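Local structure of exoenzyme S (Pseudomonas aeruginosa, 6GN8) at residues 71-74 with 75-79; 50-53 with 54-58; 136-139 with 140-143. The protein is a secreted bacterial toxin, this part being its ADP-ribosyltransferase domain, which probably transfers ADP-ribose from NAD to target proteins. The protein carries 2 engineered substitutions. All coordinates share one frame; numbering follows the deposited sequence.

Contact 1. Residues 71-74 with 75-79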
ATOM      1  N   LEU C  71      30.753  32.022  10.177  1.00 47.14           N
ATOM      2  CA  LEU C  71      29.301  32.274  10.242  1.00 47.79           C
ATOM      3  C   LEU C  71      28.513  31.087  10.848  1.00 50.79           C
ATOM      4  O   LEU C  71      27.771  31.286  11.820  1.00 51.01           O
ATOM      5  CB  LEU C  71      28.707  32.677   8.871  1.00 46.89           C
ATOM      6  CG  LEU C  71      27.187  32.879   8.825  1.00 51.19           C
ATOM      7  CD1 LEU C  71      26.723  34.007   9.748  1.00 53.00           C
ATOM      8  CD2 LEU C  71      26.737  33.172   7.448  1.00 49.66           C
ATOM      9  N   ASN C  72      28.675  29.887  10.278  1.00 46.92           N
ATOM     10  CA  ASN C  72      28.001  28.642  10.703  1.00 47.33           C
ATOM     11  C   ASN C  72      28.332  28.262  12.154  1.00 52.68           C
ATOM     12  O   ASN C  72      27.458  27.745  12.850  1.00 51.87           O
ATOM     13  CB  ASN C  72      28.334  27.494   9.749  1.00 44.64           C
ATOM     14  CG  ASN C  72      27.573  27.575   8.440  1.00 56.68           C
ATOM     15  OD1 ASN C  72      26.544  28.259   8.295  1.00 47.67           O
ATOM     16  ND2 ASN C  72      28.046  26.865   7.456  1.00 44.93           N
ATOM     17  N   ARG C  73      29.583  28.539  12.606  1.00 50.29           N
ATOM     18  CA  ARG C  73      30.029  28.300  13.981  0.50 50.94           C
ATOM     19  C   ARG C  73      29.202  29.178  14.924  1.00 56.09           C
ATOM     20  O   ARG C  73      28.770  28.714  15.974  1.00 58.36           O
ATOM     21  CB  ARG C  73      31.538  28.617  14.092  0.50 51.94           C
ATOM     22  CG  ARG C  73      32.182  28.484  15.475  0.50 59.61           C
ATOM     23  CD  ARG C  73      33.696  28.666  15.399  0.50 61.33           C
ATOM     24  NE  ARG C  73      34.105  30.067  15.233  0.50 67.09           N
ATOM     25  CZ  ARG C  73      34.867  30.532  14.240  0.50 71.73           C
ATOM     26  NH1 ARG C  73      35.198  31.814  14.195  0.50 54.33           N
ATOM     27  NH2 ARG C  73      35.307  29.713  13.289  0.50 48.10           N
ATOM     28  N   ALA C  74      28.978  30.450  14.534  1.00 51.14           N
ATOM     29  CA  ALA C  74      28.228  31.408  15.340  1.00 52.80           C
ATOM     30  C   ALA C  74      26.723  31.049  15.400  1.00 57.23           C
ATOM     31  O   ALA C  74      26.120  31.155  16.469  1.00 57.35           O
ATOM     32  CB  ALA C  74      28.420  32.814  14.807  1.00 53.41           C
ATOM     33  N   LEU C  75      26.141  30.614  14.265  1.00 53.15           N
ATOM     34  CA  LEU C  75      24.739  30.211  14.145  1.00 53.57           C
ATOM     35  C   LEU C  75      24.479  28.953  14.957  1.00 59.93           C
ATOM     36  O   LEU C  75      23.493  28.878  15.685  1.00 60.71           O
ATOM     37  CB  LEU C  75      24.362  29.967  12.662  1.00 52.22           C
ATOM     38  CG  LEU C  75      24.268  31.192  11.722  1.00 55.33           C
ATOM     39  CD1 LEU C  75      24.265  30.744  10.233  1.00 53.99           C
ATOM     40  CD2 LEU C  75      23.021  32.013  12.003  1.00 53.27           C
ATOM     41  N   ARG C  76      25.385  27.970  14.831  1.00 57.85           N
ATOM     42  CA  ARG C  76      25.318  26.664  15.490  1.00 58.01           C
ATOM     43  C   ARG C  76      25.483  26.804  16.999  1.00 62.58           C
ATOM     44  O   ARG C  76      24.770  26.131  17.737  1.00 61.90           O
ATOM     45  CB  ARG C  76      26.366  25.687  14.897  1.00 54.23           C
ATOM     46  CG  ARG C  76      25.913  25.089  13.576  1.00 50.16           C
ATOM     47  CD  ARG C  76      27.029  24.389  12.817  1.00 53.59           C
ATOM     48  NE  ARG C  76      26.564  23.989  11.487  1.00 52.79           N
ATOM     49  CZ  ARG C  76      27.340  23.796  10.425  1.00 66.30           C
ATOM     50  NH1 ARG C  76      28.657  23.931  10.521  1.00 58.21           N
ATOM     51  NH2 ARG C  76      26.804  23.469   9.256  1.00 54.07           N
ATOM     52  N   GLN C  77      26.402  27.674  17.455  1.00 60.33           N
ATOM     53  CA  GLN C  77      26.631  27.912  18.887  1.00 62.17           C
ATOM     54  C   GLN C  77      25.599  28.893  19.515  1.00 68.64           C
ATOM     55  O   GLN C  77      25.532  28.991  20.736  1.00 71.72           O
ATOM     56  CB  GLN C  77      28.056  28.427  19.130  1.00 63.58           C
ATOM     57  CG  GLN C  77      29.123  27.329  19.052  1.00 84.34           C
ATOM     58  CD  GLN C  77      30.555  27.839  19.039  1.00109.37           C
ATOM     59  OE1 GLN C  77      31.463  27.168  18.533  1.00108.89           O
ATOM     60  NE2 GLN C  77      30.809  29.020  19.591  1.00100.82           N
ATOM     61  N   GLY C  78      24.821  29.598  18.696  1.00 64.27           N
ATOM     62  CA  GLY C  78      23.818  30.544  19.176  1.00 65.45           C
ATOM     63  C   GLY C  78      24.378  31.877  19.629  1.00 71.42           C
ATOM     64  O   GLY C  78      23.727  32.599  20.386  1.00 73.08           O
ATOM     65  N   GLN C  79      25.589  32.213  19.155  1.00 67.85           N
ATOM     66  CA  GLN C  79      26.289  33.468  19.436  1.00 68.59           C
ATOM     67  C   GLN C  79      25.680  34.588  18.621  1.00 74.49           C
ATOM     68  O   GLN C  79      25.154  34.346  17.530  1.00 74.44           O
ATOM     69  CB  GLN C  79      27.798  33.365  19.095  1.00 68.54           C
ATOM     70  CG  GLN C  79      28.503  32.060  19.458  1.00 90.27           C
ATOM     71  CD  GLN C  79      28.778  31.916  20.937  1.00126.84           C
ATOM     72  OE1 GLN C  79      29.792  32.399  21.452  1.00125.79           O
ATOM     73  NE2 GLN C  79      27.888  31.235  21.655  1.00124.34           N
TER
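A Schellman motif ends helix 54-77, and A74 and Q79 carry its outer bond: Q79 N donates to A74 O over 2.9 Å, with a bent N-H...O angle of 136°. The inner bond, G78 N to L75 O, is weak at 3.4 Å. G78 has left helical geometry with a phi of 78°, and this left-handed residue turns the chain so that Q79 N can reach back five positions. Upstream the helical pattern is regular, with L75 N on L71 O, R76 N on N72 O and Q77 N on R73 O. Side chains follow the same four-residue spacing. L71, which is buried, meets L75 CD1 with its CG at 3.9 Å, and both leucines also touch Y132. The R76 chain, with CG anti to the carbonyl carbon (chi1 -79°) and extended as far as NE, runs past N72 O, to which its CD comes within 3.4 Å. This path lays the guanidinium over N72, whose CB is 3.7 Å from NH1 and sits above one face toward the rim. R76 NE goes on to a salt bridge with D129, while the buried N72 amide is satisfied at both ends, OD1 by Y132 N and ND2 by Y63 OH. The result is a glycine-terminated helix end of the Schellman type, tied laterally to the 129-132 loop by R76 and N72.

Contact 2. Residues 50-53 with 54-58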
ATOM      1  N   GLY C  50      21.414  36.757 -14.065  1.00 89.59           N
ATOM      2  CA  GLY C  50      21.045  37.584 -12.929  1.00 87.58           C
ATOM      3  C   GLY C  50      19.760  37.352 -12.175  1.00 87.56           C
ATOM      4  O   GLY C  50      18.988  38.304 -12.003  1.00 90.16           O
ATOM      5  N   ILE C  51      19.562  36.143 -11.633  1.00 77.55           N
ATOM      6  CA  ILE C  51      18.399  35.881 -10.796  1.00 76.38           C
ATOM      7  C   ILE C  51      18.602  36.618  -9.443  1.00 74.27           C
ATOM      8  O   ILE C  51      17.654  37.190  -8.909  1.00 74.45           O
ATOM      9  CB  ILE C  51      18.072  34.351 -10.631  1.00 79.46           C
ATOM     10  CG1 ILE C  51      16.870  34.104  -9.665  1.00 80.52           C
ATOM     11  CG2 ILE C  51      19.304  33.474 -10.239  1.00 76.91           C
ATOM     12  CD1 ILE C  51      15.519  34.695 -10.147  1.00 88.57           C
ATOM     13  N   HIS C  52      19.847  36.670  -8.940  1.00 65.94           N
ATOM     14  CA  HIS C  52      20.124  37.317  -7.657  1.00 62.65           C
ATOM     15  C   HIS C  52      20.722  38.696  -7.808  1.00 65.06           C
ATOM     16  O   HIS C  52      21.490  38.938  -8.738  1.00 65.51           O
ATOM     17  CB  HIS C  52      21.062  36.445  -6.808  1.00 60.15           C
ATOM     18  CG  HIS C  52      20.508  35.090  -6.517  1.00 61.69           C
ATOM     19  ND1 HIS C  52      21.115  33.949  -6.999  1.00 62.05           N
ATOM     20  CD2 HIS C  52      19.397  34.741  -5.831  1.00 62.76           C
ATOM     21  CE1 HIS C  52      20.358  32.943  -6.588  1.00 60.67           C
ATOM     22  NE2 HIS C  52      19.316  33.373  -5.877  1.00 61.56           N
ATOM     23  N   SER C  53      20.394  39.586  -6.848  1.00 59.23           N
ATOM     24  CA  SER C  53      20.907  40.947  -6.719  1.00 57.81           C
ATOM     25  C   SER C  53      22.411  40.924  -6.421  1.00 59.18           C
ATOM     26  O   SER C  53      22.933  39.878  -6.036  1.00 58.67           O
ATOM     27  CB  SER C  53      20.176  41.667  -5.587  1.00 60.90           C
ATOM     28  OG  SER C  53      20.568  41.181  -4.310  1.00 68.14           O
ATOM     29  N   ASP C  54      23.090  42.077  -6.548  1.00 54.82           N
ATOM     30  CA  ASP C  54      24.522  42.232  -6.251  1.00 53.41           C
ATOM     31  C   ASP C  54      24.829  41.838  -4.812  1.00 54.82           C
ATOM     32  O   ASP C  54      25.788  41.130  -4.579  1.00 52.27           O
ATOM     33  CB  ASP C  54      24.982  43.686  -6.484  1.00 55.55           C
ATOM     34  CG  ASP C  54      25.019  44.189  -7.919  1.00 65.53           C
ATOM     35  OD1 ASP C  54      24.981  43.350  -8.847  1.00 65.26           O
ATOM     36  OD2 ASP C  54      25.115  45.432  -8.112  1.00 73.58           O
ATOM     37  N   ALA C  55      23.975  42.259  -3.865  1.00 53.91           N
ATOM     38  CA  ALA C  55      24.067  41.974  -2.435  1.00 52.94           C
ATOM     39  C   ALA C  55      24.081  40.487  -2.152  1.00 56.77           C
ATOM     40  O   ALA C  55      24.884  40.031  -1.334  1.00 55.04           O
ATOM     41  CB  ALA C  55      22.905  42.618  -1.700  1.00 54.83           C
ATOM     42  N   GLU C  56      23.216  39.728  -2.852  1.00 54.69           N
ATOM     43  CA  GLU C  56      23.064  38.279  -2.704  1.00 52.71           C
ATOM     44  C   GLU C  56      24.261  37.530  -3.279  1.00 54.71           C
ATOM     45  O   GLU C  56      24.766  36.614  -2.638  1.00 52.83           O
ATOM     46  CB  GLU C  56      21.755  37.822  -3.373  1.00 55.08           C
ATOM     47  CG  GLU C  56      20.537  38.263  -2.594  1.00 62.09           C
ATOM     48  CD  GLU C  56      19.265  38.501  -3.380  1.00 85.85           C
ATOM     49  OE1 GLU C  56      19.071  37.873  -4.447  1.00 69.42           O
ATOM     50  OE2 GLU C  56      18.460  39.337  -2.917  1.00 84.43           O
ATOM     51  N   VAL C  57      24.706  37.916  -4.487  1.00 52.20           N
ATOM     52  CA  VAL C  57      25.850  37.317  -5.189  1.00 50.55           C
ATOM     53  C   VAL C  57      27.121  37.531  -4.336  1.00 53.08           C
ATOM     54  O   VAL C  57      27.858  36.577  -4.130  1.00 52.27           O
ATOM     55  CB  VAL C  57      25.971  37.862  -6.644  1.00 55.02           C
ATOM     56  CG1 VAL C  57      27.267  37.415  -7.320  1.00 53.95           C
ATOM     57  CG2 VAL C  57      24.766  37.440  -7.482  1.00 55.77           C
ATOM     58  N   MET C  58      27.336  38.742  -3.790  1.00 49.44           N
ATOM     59  CA  MET C  58      28.491  38.999  -2.913  1.00 47.90           C
ATOM     60  C   MET C  58      28.375  38.210  -1.591  1.00 49.68           C
ATOM     61  O   MET C  58      29.367  37.627  -1.159  1.00 49.72           O
ATOM     62  CB  MET C  58      28.647  40.501  -2.599  1.00 50.77           C
ATOM     63  CG  MET C  58      28.961  41.382  -3.812  1.00 54.51           C
ATOM     64  SD  MET C  58      29.339  43.081  -3.291  1.00 58.44           S
ATOM     65  CE  MET C  58      27.749  43.621  -2.688  1.00 55.74           C
TER
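D54, the first residue of helix 54-77, follows the N-cap S53, and its carbonyl accepts from M58 N one turn on. A55 comes next, turning its CB to S53 OG and also touching L28 and A29 of helix 24-36. E56 meets S53 through both its backbone and its side chain. Its backbone N points to S53 OG in a weak capping bond of 3.4 Å, and its side chain returns the grip: S53 N donates to E56 OE1 at 3.2 Å with an N-H...O angle of 152°, meeting the oxygen from above the carboxylate plane. These reciprocal bonds define a capping box with S53 as N-cap. CG of E56 stands anti to the carbonyl carbon (chi1 -71°) and the chain continues extended, which brings the carboxylate back over the start of the helix. There OE1 also lies near the plane of the H52 ring, at its edge, 3.4 Å from CD2, the two flat groups being 77° apart. K98 forms a salt bridge with E56 OE2, and S99 OG bonds H52 NE2, so helix 83-99 holds both. V57 N then donates to S53 O at 3.1 Å in a nearly straight bond, and V57 CG2 rests 3.8 Å from H52 O.

Contact 3. Residues 136-139 with 140-143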
ATOM      1  N   SER C 136      27.919  19.471  -2.127  1.00 40.23           N
ATOM      2  CA  SER C 136      28.661  19.561  -3.367  1.00 40.48           C
ATOM      3  C   SER C 136      28.065  18.578  -4.395  1.00 44.97           C
ATOM      4  O   SER C 136      27.642  17.492  -4.009  1.00 43.87           O
ATOM      5  CB  SER C 136      30.134  19.260  -3.079  1.00 43.09           C
ATOM      6  OG  SER C 136      30.823  18.586  -4.126  1.00 54.99           O
ATOM      7  N   LEU C 137      28.065  18.952  -5.690  1.00 43.78           N
ATOM      8  CA  LEU C 137      27.626  18.101  -6.822  1.00 45.13           C
ATOM      9  C   LEU C 137      28.717  17.110  -7.189  1.00 54.78           C
ATOM     10  O   LEU C 137      28.454  16.132  -7.873  1.00 55.25           O
ATOM     11  CB  LEU C 137      27.277  18.932  -8.069  1.00 45.73           C
ATOM     12  CG  LEU C 137      25.863  19.455  -8.218  1.00 49.85           C
ATOM     13  CD1 LEU C 137      25.794  20.456  -9.324  1.00 50.97           C
ATOM     14  CD2 LEU C 137      24.864  18.331  -8.499  1.00 48.53           C
ATOM     15  N   ASN C 138      29.943  17.390  -6.747  1.00 56.06           N
ATOM     16  CA  ASN C 138      31.149  16.594  -6.959  1.00 58.30           C
ATOM     17  C   ASN C 138      31.253  15.490  -5.858  1.00 66.85           C
ATOM     18  O   ASN C 138      31.464  15.861  -4.702  1.00 67.29           O
ATOM     19  CB  ASN C 138      32.350  17.558  -6.923  1.00 54.02           C
ATOM     20  CG  ASN C 138      33.628  17.043  -7.491  1.00 84.27           C
ATOM     21  OD1 ASN C 138      33.967  15.860  -7.373  1.00 88.20           O
ATOM     22  ND2 ASN C 138      34.385  17.941  -8.105  1.00 73.67           N
ATOM     23  N   PRO C 139      31.090  14.162  -6.142  1.00 67.49           N
ATOM     24  CA  PRO C 139      31.173  13.155  -5.046  1.00 68.99           C
ATOM     25  C   PRO C 139      32.572  13.045  -4.403  1.00 82.12           C
ATOM     26  O   PRO C 139      32.679  12.732  -3.214  1.00 80.66           O
ATOM     27  CB  PRO C 139      30.779  11.826  -5.725  1.00 69.52           C
ATOM     28  CG  PRO C 139      30.159  12.208  -7.039  1.00 73.78           C
ATOM     29  CD  PRO C 139      30.815  13.507  -7.439  1.00 69.82           C
ATOM     30  N   GLY C 140      33.612  13.329  -5.198  1.00 86.19           N
ATOM     31  CA  GLY C 140      35.019  13.256  -4.819  1.00 88.91           C
ATOM     32  C   GLY C 140      35.452  14.168  -3.693  1.00 98.97           C
ATOM     33  O   GLY C 140      36.026  13.691  -2.705  1.00 98.75           O
ATOM     34  N   VAL C 141      35.169  15.489  -3.817  1.00100.03           N
ATOM     35  CA  VAL C 141      35.533  16.502  -2.804  1.00101.49           C
ATOM     36  C   VAL C 141      34.702  16.301  -1.473  1.00109.00           C
ATOM     37  O   VAL C 141      34.806  17.126  -0.553  1.00108.16           O
ATOM     38  CB  VAL C 141      35.479  17.977  -3.331  1.00105.35           C
ATOM     39  CG1 VAL C 141      36.551  18.233  -4.386  1.00105.87           C
ATOM     40  CG2 VAL C 141      34.107  18.342  -3.865  1.00104.99           C
ATOM     41  N   ALA C 142      33.938  15.162  -1.379  1.00107.79           N
ATOM     42  CA  ALA C 142      33.160  14.711  -0.218  1.00107.57           C
ATOM     43  C   ALA C 142      33.793  13.427   0.421  1.00113.37           C
ATOM     44  O   ALA C 142      34.669  13.572   1.278  1.00112.81           O
ATOM     45  CB  ALA C 142      31.703  14.472  -0.602  1.00107.97           C
ATOM     46  N   ARG C 143      33.401  12.197  -0.027  1.00111.75           N
ATOM     47  CA  ARG C 143      33.850  10.905   0.538  1.00112.58           C
ATOM     48  C   ARG C 143      35.297  10.468   0.099  1.00118.21           C
ATOM     49  O   ARG C 143      35.726  10.822  -1.001  1.00119.06           O
ATOM     50  CB  ARG C 143      32.808   9.790   0.233  1.00113.95           C
ATOM     51  CG  ARG C 143      33.144   8.768  -0.859  1.00125.57           C
ATOM     52  CD  ARG C 143      31.906   8.338  -1.611  1.00138.51           C
ATOM     53  NE  ARG C 143      31.275   9.483  -2.269  1.00153.78           N
ATOM     54  CZ  ARG C 143      30.100   9.998  -1.920  1.00171.10           C
ATOM     55  NH1 ARG C 143      29.620  11.054  -2.556  1.00163.23           N
ATOM     56  NH2 ARG C 143      29.393   9.451  -0.939  1.00156.93           N
TER
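N138 and V141 meet where the chain leaves strand 133-136, and the asparagine can be traced atom by atom. Its CB lies 3.6 Å from V141 CG2, the two side chains crossing at about a right angle. CG, held anti to the backbone N (chi1 -163°), stays against the same methyl at 3.9 Å. From there the amide divides: OD1 turns to G140 N, which donates to it weakly at 3.4 Å, and ND2 leaves the turn to bond N169 O. A side-chain oxygen accepting from the backbone N two residues on is an Asx turn, here a loose one. Both polar ends of the amide thus have partners, which should limit its rotation about the CB-CG bond. The V141 methyl also reaches S136, its CG2 being 3.3 Å from OG; that hydroxyl has a hydrogen-bond partner in A170 O, next to the N169 whose O binds N138 ND2.

Just beyond, the backbone makes a tight turn. A142 N donates to P139 O at 3.3 Å, and R143 N adds a weak bond to the same oxygen. With G140 and V141 at its corners, both in right-handed helical backbone geometry, residues 139-142 fit a type I beta turn. The R143 chain, bent at chi2 and chi3, curls back so that NH1 comes 3.5 Å from P139 CB, which lies near the guanidinium plane at its edge. P139, A142 and R143 all touch F109 of strand 106-112. An Asx turn running into a type I turn therefore follows the strand whose last residue, S136, closes the Ser-Thr-Ser sequence characteristic of R-S-E ADP-ribosyltransferases.

The three contacts lie in series along the chain; none nests within or crosses another, and each closes only a turn of a few residues. From the N terminus, contact 2 comes first, where the loop after helix 38-41 enters helix 54-77. Contact 1 follows at the far end of that same helix, with centres 24 Å apart, and both ends lean on helix 83-99. Contact 3 comes after strand 133-136, its centre 24 Å from contact 1 and 25 Å from contact 2, with no touch between any pair. It joins the edge of the three-stranded sheet to strand 106-112 of the five-stranded sheet, while contact 1 reaches the loop just ahead of strand 133-136.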